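PDB 3PSH: protein HI_1472 from Haemophilus influenzae, which binds molybdate and tungstate, but not sulfate or phosphate, in the periplasm and serves the MolBCA ABC transporter in low-affinity molybdate import. Local coordinates for residues V57-E62 with K317-S322; V88-Y93 with I107-I112; K182-Y187 with K295-Q300; N213-T218 with L231-A236. All blocks are in the same frame, centred on the assembly; numbering follows the deposited sequence.

Contact 1 (V57-E62 with K317-S322); sequences VRLAPE and KFYRTS
R58 and S322 supply the one direct polar bond of this contact, between the loop after helix 48-52 and the chain that follows helix 307-319. R58 NH2 donates to S322 O over 2.8 Å with an almost straight N-H...O angle of 171°. The carbonyl oxygen lies at the guanidinium edge, and the nitrogen in turn lies in the carbonyl plane. A bend at chi3 (75°) in an otherwise extended R58 chain turns the guanidinium toward this oxygen.

The apolar contacts belong to L59, whose two methyls divide the work. CD1 sits over one face of the Y319 ring in a CH-pi contact, 4.1 Å from the ring centroid, while CD2 meets T321 CG2 at 3.8 Å. Beyond the contact, Y319 OH is hydrogen-bonded to N30 of helix 26-34.

Water completes the set. L59 O accepts from two waters: water 1 also donates to Y319 O, and water 2 donates to E62 OE2 while accepting from R320 NH2, 2.8 Å away.

The chemistry thus grades from buried leucine on tyrosine to solvent-mediated links, a mixture consistent with the C-terminal tail being held by one direct arginine bond and two bridging waters beside a small apolar contact.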
loop_
_atom_site.group_PDB
_atom_site.type_symbol
_atom_site.label_atom_id
_atom_site.label_comp_id
_atom_site.label_asym_id
_atom_site.label_seq_id
_atom_site.Cartn_x
_atom_site.Cartn_y
_atom_site.Cartn_z
ATOM N N VAL A 57 3.284 15.057 1.653
ATOM C CA VAL A 57 4.024 16.144 0.980
ATOM C C VAL A 57 5.194 16.524 1.926
ATOM O O VAL A 57 6.251 17.033 1.473
ATOM C CB VAL A 57 3.027 17.325 0.681
ATOM C CG1 VAL A 57 2.667 18.023 2.012
ATOM C CG2 VAL A 57 3.585 18.331 -0.377
ATOM N N ARG A 58 5.100 16.217 3.212
ATOM C CA ARG A 58 6.219 16.476 4.067
ATOM C C ARG A 58 7.485 15.677 3.681
ATOM O O ARG A 58 8.647 16.127 3.904
ATOM C CB ARG A 58 5.914 16.237 5.547
ATOM C CG ARG A 58 7.098 16.675 6.442
ATOM C CD ARG A 58 6.814 16.416 7.924
ATOM N NE ARG A 58 6.951 14.973 8.161
ATOM C CZ ARG A 58 8.133 14.418 8.462
ATOM N NH1 ARG A 58 9.243 15.146 8.519
ATOM N NH2 ARG A 58 8.233 13.135 8.635
ATOM N N LEU A 59 7.289 14.448 3.217
ATOM C CA LEU A 59 8.359 13.501 2.928
ATOM C C LEU A 59 8.844 13.746 1.480
ATOM O O LEU A 59 9.976 13.396 1.112
ATOM C CB LEU A 59 7.798 12.066 2.988
ATOM C CG LEU A 59 7.158 11.676 4.386
ATOM C CD1 LEU A 59 6.339 10.290 4.268
ATOM C CD2 LEU A 59 8.124 11.635 5.551
ATOM N N ALA A 60 7.973 14.286 0.654
ATOM C CA ALA A 60 8.331 14.553 -0.742
ATOM C C ALA A 60 7.801 15.936 -1.192
ATOM O O ALA A 60 6.776 15.963 -1.913
ATOM C CB ALA A 60 7.843 13.379 -1.606
ATOM N N PRO A 61 8.434 17.054 -0.671
ATOM C CA PRO A 61 7.806 18.377 -0.988
ATOM C C PRO A 61 7.779 18.653 -2.452
ATOM O O PRO A 61 6.999 19.482 -2.929
ATOM C CB PRO A 61 8.771 19.397 -0.361
ATOM C CG PRO A 61 9.713 18.688 0.462
ATOM C CD PRO A 61 9.368 17.201 0.469
ATOM N N GLU A 62 8.684 18.001 -3.178
ATOM C CA GLU A 62 8.735 18.203 -4.652
ATOM C C GLU A 62 7.450 17.748 -5.387
ATOM O O GLU A 62 7.187 18.157 -6.546
ATOM C CB GLU A 62 10.046 17.596 -5.249
ATOM C CG GLU A 62 10.142 16.061 -5.131
ATOM C CD GLU A 62 10.609 15.488 -3.725
ATOM O OE1 GLU A 62 10.573 16.229 -2.708
ATOM O OE2 GLU A 62 10.980 14.278 -3.668
ATOM N N LYS A 317 16.920 6.404 6.164
ATOM C CA LYS A 317 17.449 5.689 4.989
ATOM C C LYS A 317 16.631 5.894 3.705
ATOM O O LYS A 317 17.182 6.373 2.665
ATOM C CB LYS A 317 17.690 4.200 5.256
ATOM C CG LYS A 317 17.977 3.416 4.007
ATOM C CD LYS A 317 19.461 3.464 3.631
ATOM C CE LYS A 317 19.679 2.711 2.304
ATOM N NZ LYS A 317 21.135 3.154 1.853
ATOM N N PHE A 318 15.279 5.759 3.818
ATOM C CA PHE A 318 14.432 5.689 2.608
ATOM C C PHE A 318 13.686 6.969 2.369
ATOM O O PHE A 318 13.311 7.237 1.199
ATOM C CB PHE A 318 13.485 4.450 2.754
ATOM C CG PHE A 318 14.296 3.141 2.704
ATOM C CD1 PHE A 318 15.038 2.831 1.576
ATOM C CD2 PHE A 318 14.396 2.285 3.814
ATOM C CE1 PHE A 318 15.846 1.704 1.521
ATOM C CE2 PHE A 318 15.187 1.132 3.769
ATOM C CZ PHE A 318 15.902 0.793 2.616
ATOM N N TYR A 319 13.376 7.725 3.437
ATOM C CA TYR A 319 12.713 9.017 3.201
ATOM C C TYR A 319 13.617 10.204 3.405
ATOM O O TYR A 319 13.169 11.300 3.204
ATOM C CB TYR A 319 11.465 9.187 4.093
ATOM C CG TYR A 319 10.306 8.247 3.760
ATOM C CD1 TYR A 319 9.605 8.370 2.530
ATOM C CD2 TYR A 319 9.900 7.246 4.687
ATOM C CE1 TYR A 319 8.492 7.547 2.221
ATOM C CE2 TYR A 319 8.728 6.452 4.402
ATOM C CZ TYR A 319 8.104 6.556 3.162
ATOM O OH TYR A 319 6.980 5.834 2.910
ATOM N N ARG A 320 14.866 9.967 3.802
ATOM C CA ARG A 320 15.932 11.001 3.983
ATOM C C ARG A 320 15.470 12.108 4.993
ATOM O O ARG A 320 15.850 13.337 4.936
ATOM C CB ARG A 320 16.316 11.580 2.581
ATOM C CG ARG A 320 16.687 10.563 1.571
ATOM C CD ARG A 320 16.661 11.186 0.131
ATOM N NE ARG A 320 15.237 11.318 -0.256
ATOM C CZ ARG A 320 14.428 10.316 -0.697
ATOM N NH1 ARG A 320 14.794 9.049 -0.700
ATOM N NH2 ARG A 320 13.178 10.616 -1.005
ATOM N N THR A 321 14.627 11.686 5.925
ATOM C CA THR A 321 14.165 12.571 6.986
ATOM C C THR A 321 13.761 11.741 8.225
ATOM O O THR A 321 13.781 10.511 8.162
ATOM C CB THR A 321 13.003 13.504 6.546
ATOM O OG1 THR A 321 12.881 14.521 7.558
ATOM C CG2 THR A 321 11.686 12.792 6.334
ATOM N N SER A 322 13.528 12.403 9.338
ATOM C CA SER A 322 12.917 11.701 10.489
ATOM C C SER A 322 11.413 11.443 10.350
ATOM O O SER A 322 10.713 12.103 9.549
ATOM C CB SER A 322 13.208 12.459 11.793
ATOM O OG SER A 322 12.550 13.688 11.722
HETATM O O HOH W 1 12.377 13.776 2.519
HETATM O O HOH W 2 11.628 12.966 -1.269
#

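Contact 2 (V88-Y93 with I107-I112); sequences VFVTNY and IPVVAI
The F89 ring carries I112 at its edge, where I112 CG1 lies near the ring plane, 3.9 Å from F89 CD1. Alongside, V110 CG1 reaches F89 CE1 at 3.9 Å. These side chains run side by side and point the same way, and F151 meets the F89 ring from beyond the two segments.

Beneath the side chains lies a regular parallel pairing of strands 87-91 and 109-112. V88 N donates to P108 O, and V88 O accepts from V110 N at 2.8 Å; V90 N then donates to V110 O, and V90 O accepts from I112 N at 2.9 Å. A weak bond, N92 N to I112 O, ends the series as the strand gives way to loop. N92 OD1 is hydrogen-bonded to Y280 OH, a molybdate-binding residue. The short stretches 88-91 and 109-112 differ by 33° in direction, the twist of a parallel sheet. On the face opposite F89, V90 CG2 packs on V109 CG1 at 3.6 Å, the two side chains crossing at about a right angle. V90 CG2 stands between the backbone N and the carbonyl carbon (V90 chi1 -60° places CG1 beside N), which brings it also to A111 CB.

The pair forms a beta-alpha-beta unit with helix 96-103, which covers V88, V90 and V109, while helix 132-151 covers F89, V110 and I112. Strand 21-24 flanks 87-91 on its other side.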
loop_
_atom_site.group_PDB
_atom_site.type_symbol
_atom_site.label_atom_id
_atom_site.label_comp_id
_atom_site.label_asym_id
_atom_site.label_seq_id
_atom_site.Cartn_x
_atom_site.Cartn_y
_atom_site.Cartn_z
ATOM N N VAL A 88 5.210 5.899 -18.535
ATOM C CA VAL A 88 4.051 6.077 -17.609
ATOM C C VAL A 88 3.936 4.767 -16.870
ATOM O O VAL A 88 3.806 3.689 -17.517
ATOM C CB VAL A 88 2.755 6.343 -18.370
ATOM C CG1 VAL A 88 1.535 6.572 -17.450
ATOM C CG2 VAL A 88 2.963 7.702 -19.212
ATOM N N PHE A 89 3.934 4.883 -15.550
ATOM C CA PHE A 89 3.560 3.751 -14.694
ATOM C C PHE A 89 2.090 3.861 -14.440
ATOM O O PHE A 89 1.627 4.924 -14.140
ATOM C CB PHE A 89 4.241 3.841 -13.323
ATOM C CG PHE A 89 5.720 3.556 -13.377
ATOM C CD1 PHE A 89 6.216 2.237 -13.099
ATOM C CD2 PHE A 89 6.607 4.591 -13.657
ATOM C CE1 PHE A 89 7.655 1.996 -13.162
ATOM C CE2 PHE A 89 8.013 4.345 -13.679
ATOM C CZ PHE A 89 8.489 3.050 -13.376
ATOM N N VAL A 90 1.403 2.735 -14.634
ATOM C CA VAL A 90 -0.045 2.699 -14.333
ATOM C C VAL A 90 -0.285 1.597 -13.306
ATOM O O VAL A 90 0.518 0.642 -13.212
ATOM C CB VAL A 90 -0.920 2.470 -15.625
ATOM C CG1 VAL A 90 -0.626 3.669 -16.604
ATOM C CG2 VAL A 90 -0.736 1.062 -16.286
ATOM N N THR A 91 -1.454 1.634 -12.638
ATOM C CA THR A 91 -1.869 0.499 -11.762
ATOM C C THR A 91 -2.323 -0.697 -12.640
ATOM O O THR A 91 -2.864 -0.553 -13.747
ATOM C CB THR A 91 -2.948 0.996 -10.817
ATOM O OG1 THR A 91 -3.092 0.096 -9.694
ATOM C CG2 THR A 91 -4.261 1.293 -11.513
ATOM N N ASN A 92 -2.224 -1.898 -12.038
ATOM C CA ASN A 92 -2.529 -3.093 -12.737
ATOM C C ASN A 92 -3.947 -3.180 -13.265
ATOM O O ASN A 92 -4.171 -3.788 -14.266
ATOM C CB ASN A 92 -2.208 -4.322 -11.891
ATOM C CG ASN A 92 -2.962 -4.299 -10.571
ATOM O OD1 ASN A 92 -2.779 -3.365 -9.729
ATOM N ND2 ASN A 92 -3.899 -5.199 -10.453
ATOM N N TYR A 93 -4.922 -2.561 -12.597
ATOM C CA TYR A 93 -6.284 -2.657 -13.068
ATOM C C TYR A 93 -6.654 -1.462 -13.952
ATOM O O TYR A 93 -7.867 -1.228 -14.240
ATOM C CB TYR A 93 -7.211 -2.783 -11.814
ATOM C CG TYR A 93 -7.221 -1.576 -10.882
ATOM C CD1 TYR A 93 -8.038 -0.452 -11.171
ATOM C CD2 TYR A 93 -6.499 -1.574 -9.698
ATOM C CE1 TYR A 93 -8.039 0.690 -10.329
ATOM C CE2 TYR A 93 -6.493 -0.427 -8.862
ATOM C CZ TYR A 93 -7.289 0.671 -9.156
ATOM O OH TYR A 93 -7.348 1.748 -8.330
ATOM N N ILE A 107 3.957 6.103 -26.019
ATOM C CA ILE A 107 4.684 6.295 -24.800
ATOM C C ILE A 107 4.636 4.905 -24.092
ATOM O O ILE A 107 3.538 4.327 -23.971
ATOM C CB ILE A 107 4.014 7.288 -23.880
ATOM C CG1 ILE A 107 4.033 8.710 -24.458
ATOM C CG2 ILE A 107 4.737 7.373 -22.591
ATOM C CD1 ILE A 107 2.904 9.562 -23.772
ATOM N N PRO A 108 5.791 4.385 -23.655
ATOM C CA PRO A 108 5.826 3.037 -22.997
ATOM C C PRO A 108 4.998 3.132 -21.675
ATOM O O PRO A 108 5.027 4.139 -20.970
ATOM C CB PRO A 108 7.349 2.815 -22.672
ATOM C CG PRO A 108 8.030 3.862 -23.538
ATOM C CD PRO A 108 7.125 5.000 -23.716
ATOM N N VAL A 109 4.330 2.028 -21.360
ATOM C CA VAL A 109 3.525 1.926 -20.147
ATOM C C VAL A 109 4.004 0.704 -19.320
ATOM O O VAL A 109 4.212 -0.381 -19.884
ATOM C CB VAL A 109 2.058 1.576 -20.573
ATOM C CG1 VAL A 109 1.163 1.123 -19.285
ATOM C CG2 VAL A 109 1.380 2.769 -21.213
ATOM N N VAL A 110 4.144 0.908 -18.011
ATOM C CA VAL A 110 4.613 -0.153 -17.151
ATOM C C VAL A 110 3.585 -0.263 -16.019
ATOM O O VAL A 110 3.358 0.708 -15.281
ATOM C CB VAL A 110 5.939 0.202 -16.484
ATOM C CG1 VAL A 110 6.417 -0.926 -15.443
ATOM C CG2 VAL A 110 7.004 0.324 -17.553
ATOM N N ALA A 111 2.890 -1.410 -16.041
ATOM C CA ALA A 111 1.749 -1.706 -15.067
ATOM C C ALA A 111 2.323 -2.344 -13.809
ATOM O O ALA A 111 3.248 -3.274 -13.897
ATOM C CB ALA A 111 0.736 -2.640 -15.759
ATOM N N ILE A 112 1.921 -1.811 -12.663
ATOM C CA ILE A 112 2.460 -2.324 -11.407
ATOM C C ILE A 112 1.280 -2.829 -10.545
ATOM O O ILE A 112 0.307 -2.143 -10.335
ATOM C CB ILE A 112 3.187 -1.216 -10.657
ATOM C CG1 ILE A 112 4.479 -0.782 -11.398
ATOM C CG2 ILE A 112 3.555 -1.694 -9.149
ATOM C CD1 ILE A 112 5.664 -1.815 -11.528
#

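Contact 3 (K182-Y187 with K295-Q300); sequences KRVRTY and KALYPQ
V184 opens strand 184-188 and faces L297, the last residue of helix 283-297, their CA atoms 7.8 Å apart, too far for backbone pairing, so that side chains and one water make the junction. The strand is an inner one of a four-stranded parallel sheet, between strands 211-213 and 237-240, in a Fe/B12-type periplasmic binding protein, and the helix end rests against its beginning.

V184 CB approaches L297 CD1 at 4.2 Å, a loose apolar contact, and V184 CG2 comes up to Y298 OH at 3.9 Å. V184 and Y298 reach toward each other from opposite directions, and the methyl stands obliquely to the ring. With V184 chi1 at 175°, CG1 lies opposite the backbone N, and CG2 is left on the N side, where the tyrosine oxygen arrives. L297 also touches A211 of the neighbouring strand.

Y298 follows the helix and has already left helical backbone angles, yet its ring turns back to the start of the strand. There its hydroxyl is hydrogen-bonded to G210 O, just before strand 211-213, and also takes part in a water bridge: water 3 donates to Y298 OH at 2.7 Å and to K182 O at 2.9 Å.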
loop_
_atom_site.group_PDB
_atom_site.type_symbol
_atom_site.label_atom_id
_atom_site.label_comp_id
_atom_site.label_asym_id
_atom_site.label_seq_id
_atom_site.Cartn_x
_atom_site.Cartn_y
_atom_site.Cartn_z
ATOM N N LYS A 182 -7.798 -17.574 19.326
ATOM C CA LYS A 182 -7.247 -16.430 20.096
ATOM C C LYS A 182 -6.845 -15.269 19.252
ATOM O O LYS A 182 -6.740 -14.148 19.753
ATOM C CB LYS A 182 -6.010 -16.825 20.926
ATOM C CG LYS A 182 -6.242 -17.922 22.101
ATOM C CD LYS A 182 -7.239 -17.411 23.154
ATOM C CE LYS A 182 -7.170 -18.285 24.477
ATOM N NZ LYS A 182 -5.789 -18.246 25.063
ATOM N N ARG A 183 -6.537 -15.518 17.998
ATOM C CA ARG A 183 -6.216 -14.386 17.100
ATOM C C ARG A 183 -7.220 -13.269 17.240
ATOM O O ARG A 183 -8.469 -13.486 17.234
ATOM C CB ARG A 183 -6.162 -15.017 15.685
ATOM C CG ARG A 183 -5.525 -14.294 14.614
ATOM C CD ARG A 183 -5.572 -15.278 13.342
ATOM N NE ARG A 183 -4.374 -16.155 13.266
ATOM C CZ ARG A 183 -3.147 -15.671 12.953
ATOM N NH1 ARG A 183 -2.982 -14.355 12.699
ATOM N NH2 ARG A 183 -2.023 -16.434 12.904
ATOM N N VAL A 184 -6.707 -12.025 17.242
ATOM C CA VAL A 184 -7.526 -10.816 17.609
ATOM C C VAL A 184 -8.394 -10.433 16.403
ATOM O O VAL A 184 -7.846 -10.259 15.269
ATOM C CB VAL A 184 -6.597 -9.628 18.014
ATOM C CG1 VAL A 184 -7.518 -8.388 18.252
ATOM C CG2 VAL A 184 -5.774 -9.967 19.231
ATOM N N ARG A 185 -9.728 -10.412 16.567
ATOM C CA ARG A 185 -10.675 -10.043 15.456
ATOM C C ARG A 185 -10.731 -8.538 15.258
ATOM O O ARG A 185 -11.185 -7.788 16.122
ATOM C CB ARG A 185 -12.050 -10.595 15.761
ATOM C CG ARG A 185 -11.967 -12.177 15.674
ATOM C CD ARG A 185 -13.294 -12.894 16.027
ATOM N NE ARG A 185 -14.448 -12.309 15.310
ATOM C CZ ARG A 185 -14.834 -12.474 14.033
ATOM N NH1 ARG A 185 -14.140 -13.242 13.133
ATOM N NH2 ARG A 185 -15.982 -11.824 13.670
ATOM N N THR A 186 -10.332 -8.107 14.024
ATOM C CA THR A 186 -9.997 -6.739 13.761
ATOM C C THR A 186 -10.709 -6.284 12.511
ATOM O O THR A 186 -10.964 -7.155 11.655
ATOM C CB THR A 186 -8.449 -6.644 13.601
ATOM O OG1 THR A 186 -7.762 -7.192 14.758
ATOM C CG2 THR A 186 -7.977 -5.251 13.405
ATOM N N TYR A 187 -11.019 -4.985 12.442
ATOM C CA TYR A 187 -11.780 -4.492 11.305
ATOM C C TYR A 187 -11.120 -3.219 10.838
ATOM O O TYR A 187 -10.827 -2.340 11.656
ATOM C CB TYR A 187 -13.197 -4.155 11.803
ATOM C CG TYR A 187 -14.080 -3.539 10.707
ATOM C CD1 TYR A 187 -14.685 -4.371 9.719
ATOM C CD2 TYR A 187 -14.343 -2.161 10.683
ATOM C CE1 TYR A 187 -15.504 -3.803 8.700
ATOM C CE2 TYR A 187 -15.184 -1.593 9.620
ATOM C CZ TYR A 187 -15.752 -2.451 8.683
ATOM O OH TYR A 187 -16.470 -1.789 7.721
ATOM N N LYS A 295 3.029 -5.058 18.379
ATOM C CA LYS A 295 3.344 -4.524 19.695
ATOM C C LYS A 295 2.093 -3.943 20.360
ATOM O O LYS A 295 1.975 -3.910 21.611
ATOM C CB LYS A 295 4.429 -3.403 19.642
ATOM C CG LYS A 295 5.770 -3.737 19.268
ATOM C CD LYS A 295 6.769 -2.488 19.400
ATOM C CE LYS A 295 6.883 -1.715 20.798
ATOM N NZ LYS A 295 7.749 -2.453 21.793
ATOM N N ALA A 296 1.200 -3.376 19.540
ATOM C CA ALA A 296 -0.025 -2.813 20.042
ATOM C C ALA A 296 -0.893 -3.928 20.656
ATOM O O ALA A 296 -1.595 -3.715 21.637
ATOM C CB ALA A 296 -0.790 -2.032 18.888
ATOM N N LEU A 297 -0.913 -5.086 20.026
ATOM C CA LEU A 297 -1.884 -6.132 20.381
ATOM C C LEU A 297 -1.187 -7.130 21.367
ATOM O O LEU A 297 -1.941 -7.763 22.149
ATOM C CB LEU A 297 -2.305 -6.985 19.164
ATOM C CG LEU A 297 -2.995 -6.193 18.040
ATOM C CD1 LEU A 297 -3.324 -7.217 16.908
ATOM C CD2 LEU A 297 -4.236 -5.427 18.562
ATOM N N TYR A 298 0.169 -7.282 21.290
ATOM C CA TYR A 298 0.900 -8.165 22.236
ATOM C C TYR A 298 2.023 -7.435 22.834
ATOM O O TYR A 298 3.172 -7.845 22.701
ATOM C CB TYR A 298 1.422 -9.423 21.533
ATOM C CG TYR A 298 0.314 -10.233 20.814
ATOM C CD1 TYR A 298 -0.310 -11.344 21.446
ATOM C CD2 TYR A 298 -0.145 -9.841 19.531
ATOM C CE1 TYR A 298 -1.328 -12.051 20.753
ATOM C CE2 TYR A 298 -1.131 -10.565 18.868
ATOM C CZ TYR A 298 -1.762 -11.668 19.516
ATOM O OH TYR A 298 -2.794 -12.442 18.995
ATOM N N PRO A 299 1.712 -6.332 23.596
ATOM C CA PRO A 299 2.863 -5.510 24.107
ATOM C C PRO A 299 3.877 -6.314 24.974
ATOM O O PRO A 299 5.073 -6.057 24.906
ATOM C CB PRO A 299 2.191 -4.464 24.943
ATOM C CG PRO A 299 0.751 -5.095 25.340
ATOM C CD PRO A 299 0.401 -5.807 24.015
ATOM N N GLN A 300 3.386 -7.318 25.712
ATOM C CA GLN A 300 4.270 -8.030 26.651
ATOM C C GLN A 300 5.167 -8.991 25.939
ATOM O O GLN A 300 5.992 -9.632 26.594
ATOM C CB GLN A 300 3.382 -8.798 27.653
ATOM C CG GLN A 300 2.511 -7.830 28.529
ATOM C CD GLN A 300 3.292 -6.544 28.902
ATOM O OE1 GLN A 300 4.514 -6.565 29.236
ATOM N NE2 GLN A 300 2.579 -5.363 28.778
HETATM O O HOH W 3 -4.349 -13.252 21.023
#

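Contact 4 (N213-T218 with L231-A236); sequences NVAAAT and LEWNPA
The Asx turn and type I beta turn that begin at N213, the last residue of strand 211-213, form one side of this contact, and W233, at the end of helix 227-233, forms the other. N213 OD1 accepts from A215 N at 3.1 Å, with the donor well above the amide plane, and A216 N bonds back to N213 O. These bonds fold the chain so that V214 points at the indole and A215 lies over it.

A215 CA stands 3.9 Å from the centroid of the six-membered ring of W233, 12° off the normal, in a CH-pi contact over one face, and A215 CB adds cover near CH2. V214 O lies over the same face beside the pyrrole part, 3.7 Å from W233 NE1. V214 CG2 packs instead against W233 CB at 3.6 Å. T218 OG1 comes to the ring edge, in plane, 3.3 Å from W233 CZ2.

P235 CB lies 4.4 Å from V214 CG1, and Y187 of the inner strand 184-188 touches W233, P235 and V214 alike.

The arrangement is that of a tryptophan at a helix terminus packed on a tight turn beside a parallel alpha/beta sheet, in the half that also contributes Y196 to the molybdate site.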
loop_
_atom_site.group_PDB
_atom_site.type_symbol
_atom_site.label_atom_id
_atom_site.label_comp_id
_atom_site.label_asym_id
_atom_site.label_seq_id
_atom_site.Cartn_x
_atom_site.Cartn_y
_atom_site.Cartn_z
ATOM N N ASN A 213 -8.706 -10.423 9.901
ATOM C CA ASN A 213 -9.584 -9.438 9.294
ATOM C C ASN A 213 -11.009 -10.002 9.292
ATOM O O ASN A 213 -11.302 -10.871 8.432
ATOM C CB ASN A 213 -9.096 -9.106 7.830
ATOM C CG ASN A 213 -10.023 -8.159 7.132
ATOM O OD1 ASN A 213 -11.020 -7.719 7.687
ATOM N ND2 ASN A 213 -9.646 -7.728 5.904
ATOM N N VAL A 214 -11.922 -9.499 10.172
ATOM C CA VAL A 214 -13.276 -10.111 10.255
ATOM C C VAL A 214 -14.062 -10.124 8.921
ATOM O O VAL A 214 -14.879 -11.028 8.718
ATOM C CB VAL A 214 -14.116 -9.436 11.359
ATOM C CG1 VAL A 214 -13.312 -9.470 12.625
ATOM C CG2 VAL A 214 -14.393 -7.974 11.030
ATOM N N ALA A 215 -13.771 -9.165 8.035
ATOM C CA ALA A 215 -14.529 -8.989 6.751
ATOM C C ALA A 215 -14.065 -10.003 5.682
ATOM O O ALA A 215 -14.815 -10.234 4.710
ATOM C CB ALA A 215 -14.299 -7.641 6.210
ATOM N N ALA A 216 -12.876 -10.597 5.838
ATOM C CA ALA A 216 -12.228 -11.302 4.709
ATOM C C ALA A 216 -12.833 -12.644 4.291
ATOM O O ALA A 216 -12.550 -13.166 3.176
ATOM C CB ALA A 216 -10.782 -11.486 5.013
ATOM N N ALA A 217 -13.589 -13.273 5.186
ATOM C CA ALA A 217 -14.349 -14.483 4.841
ATOM C C ALA A 217 -15.569 -14.312 3.917
ATOM O O ALA A 217 -16.026 -15.331 3.309
ATOM C CB ALA A 217 -14.791 -15.157 6.109
ATOM N N THR A 218 -16.158 -13.105 3.873
ATOM C CA THR A 218 -17.484 -12.855 3.240
ATOM C C THR A 218 -17.439 -11.688 2.196
ATOM O O THR A 218 -18.270 -11.624 1.302
ATOM C CB THR A 218 -18.710 -12.697 4.263
ATOM O OG1 THR A 218 -18.610 -11.472 4.992
ATOM C CG2 THR A 218 -18.847 -13.861 5.298
ATOM N N LEU A 231 -21.841 -4.798 12.755
ATOM C CA LEU A 231 -22.416 -5.178 14.083
ATOM C C LEU A 231 -22.411 -6.693 14.256
ATOM O O LEU A 231 -22.083 -7.192 15.341
ATOM C CB LEU A 231 -23.841 -4.692 14.141
ATOM C CG LEU A 231 -24.130 -3.183 14.148
ATOM C CD1 LEU A 231 -25.680 -2.886 14.083
ATOM C CD2 LEU A 231 -23.493 -2.498 15.353
ATOM N N GLU A 232 -22.748 -7.401 13.185
ATOM C CA GLU A 232 -22.666 -8.896 13.121
ATOM C C GLU A 232 -21.230 -9.433 13.360
ATOM O O GLU A 232 -20.999 -10.381 14.116
ATOM C CB GLU A 232 -23.326 -9.455 11.843
ATOM C CG GLU A 232 -24.883 -9.380 11.971
ATOM C CD GLU A 232 -25.683 -9.672 10.670
ATOM O OE1 GLU A 232 -25.255 -10.496 9.840
ATOM O OE2 GLU A 232 -26.794 -9.089 10.480
ATOM N N TRP A 233 -20.244 -8.777 12.741
ATOM C CA TRP A 233 -18.856 -9.165 12.865
ATOM C C TRP A 233 -18.356 -8.833 14.260
ATOM O O TRP A 233 -17.587 -9.588 14.825
ATOM C CB TRP A 233 -17.919 -8.460 11.798
ATOM C CG TRP A 233 -18.136 -8.990 10.415
ATOM C CD1 TRP A 233 -18.445 -10.287 10.049
ATOM C CD2 TRP A 233 -18.027 -8.234 9.202
ATOM N NE1 TRP A 233 -18.542 -10.367 8.678
ATOM C CE2 TRP A 233 -18.348 -9.122 8.142
ATOM C CE3 TRP A 233 -17.778 -6.876 8.913
ATOM C CZ2 TRP A 233 -18.392 -8.691 6.777
ATOM C CZ3 TRP A 233 -17.807 -6.457 7.527
ATOM C CH2 TRP A 233 -18.143 -7.369 6.517
ATOM N N ASN A 234 -18.855 -7.725 14.793
ATOM C CA ASN A 234 -18.516 -7.361 16.158
ATOM C C ASN A 234 -16.973 -7.420 16.478
ATOM O O ASN A 234 -16.473 -8.171 17.339
ATOM C CB ASN A 234 -19.359 -8.179 17.214
ATOM C CG ASN A 234 -19.232 -7.525 18.560
ATOM O OD1 ASN A 234 -19.150 -6.285 18.613
ATOM N ND2 ASN A 234 -19.190 -8.322 19.645
ATOM N N PRO A 235 -16.169 -6.650 15.740
ATOM C CA PRO A 235 -14.756 -6.786 15.909
ATOM C C PRO A 235 -14.321 -6.299 17.265
ATOM O O PRO A 235 -14.927 -5.326 17.803
ATOM C CB PRO A 235 -14.173 -5.798 14.874
ATOM C CG PRO A 235 -15.405 -4.776 14.563
ATOM C CD PRO A 235 -16.541 -5.750 14.607
ATOM N N ALA A 236 -13.242 -6.942 17.781
ATOM C CA ALA A 236 -12.610 -6.536 19.064
ATOM C C ALA A 236 -11.811 -5.226 18.980
ATOM O O ALA A 236 -11.687 -4.413 19.938
ATOM C CB ALA A 236 -11.653 -7.663 19.570
#

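The four contacts illustrate how chemistry follows place in a two-sheet binding protein. Contacts 2 and 4 are both buried: contact 2 rests on backbone bonds within a sheet, contact 4 on an aromatic face. Contact 3 lies at the surface and is thin, with water at its margin; contact 1 is intermediate, joining a direct arginine bond to water bridges. Contacts 3 and 4 share ground in the second sheet: T186 O receives V214 N at 2.9 Å, and R185 NH2 lies 3.0 Å from W233 O, both probable hydrogen bonds. Contact 2, in the other sheet, stands about 37 Å from contact 3, centre to centre, across the chain's centre.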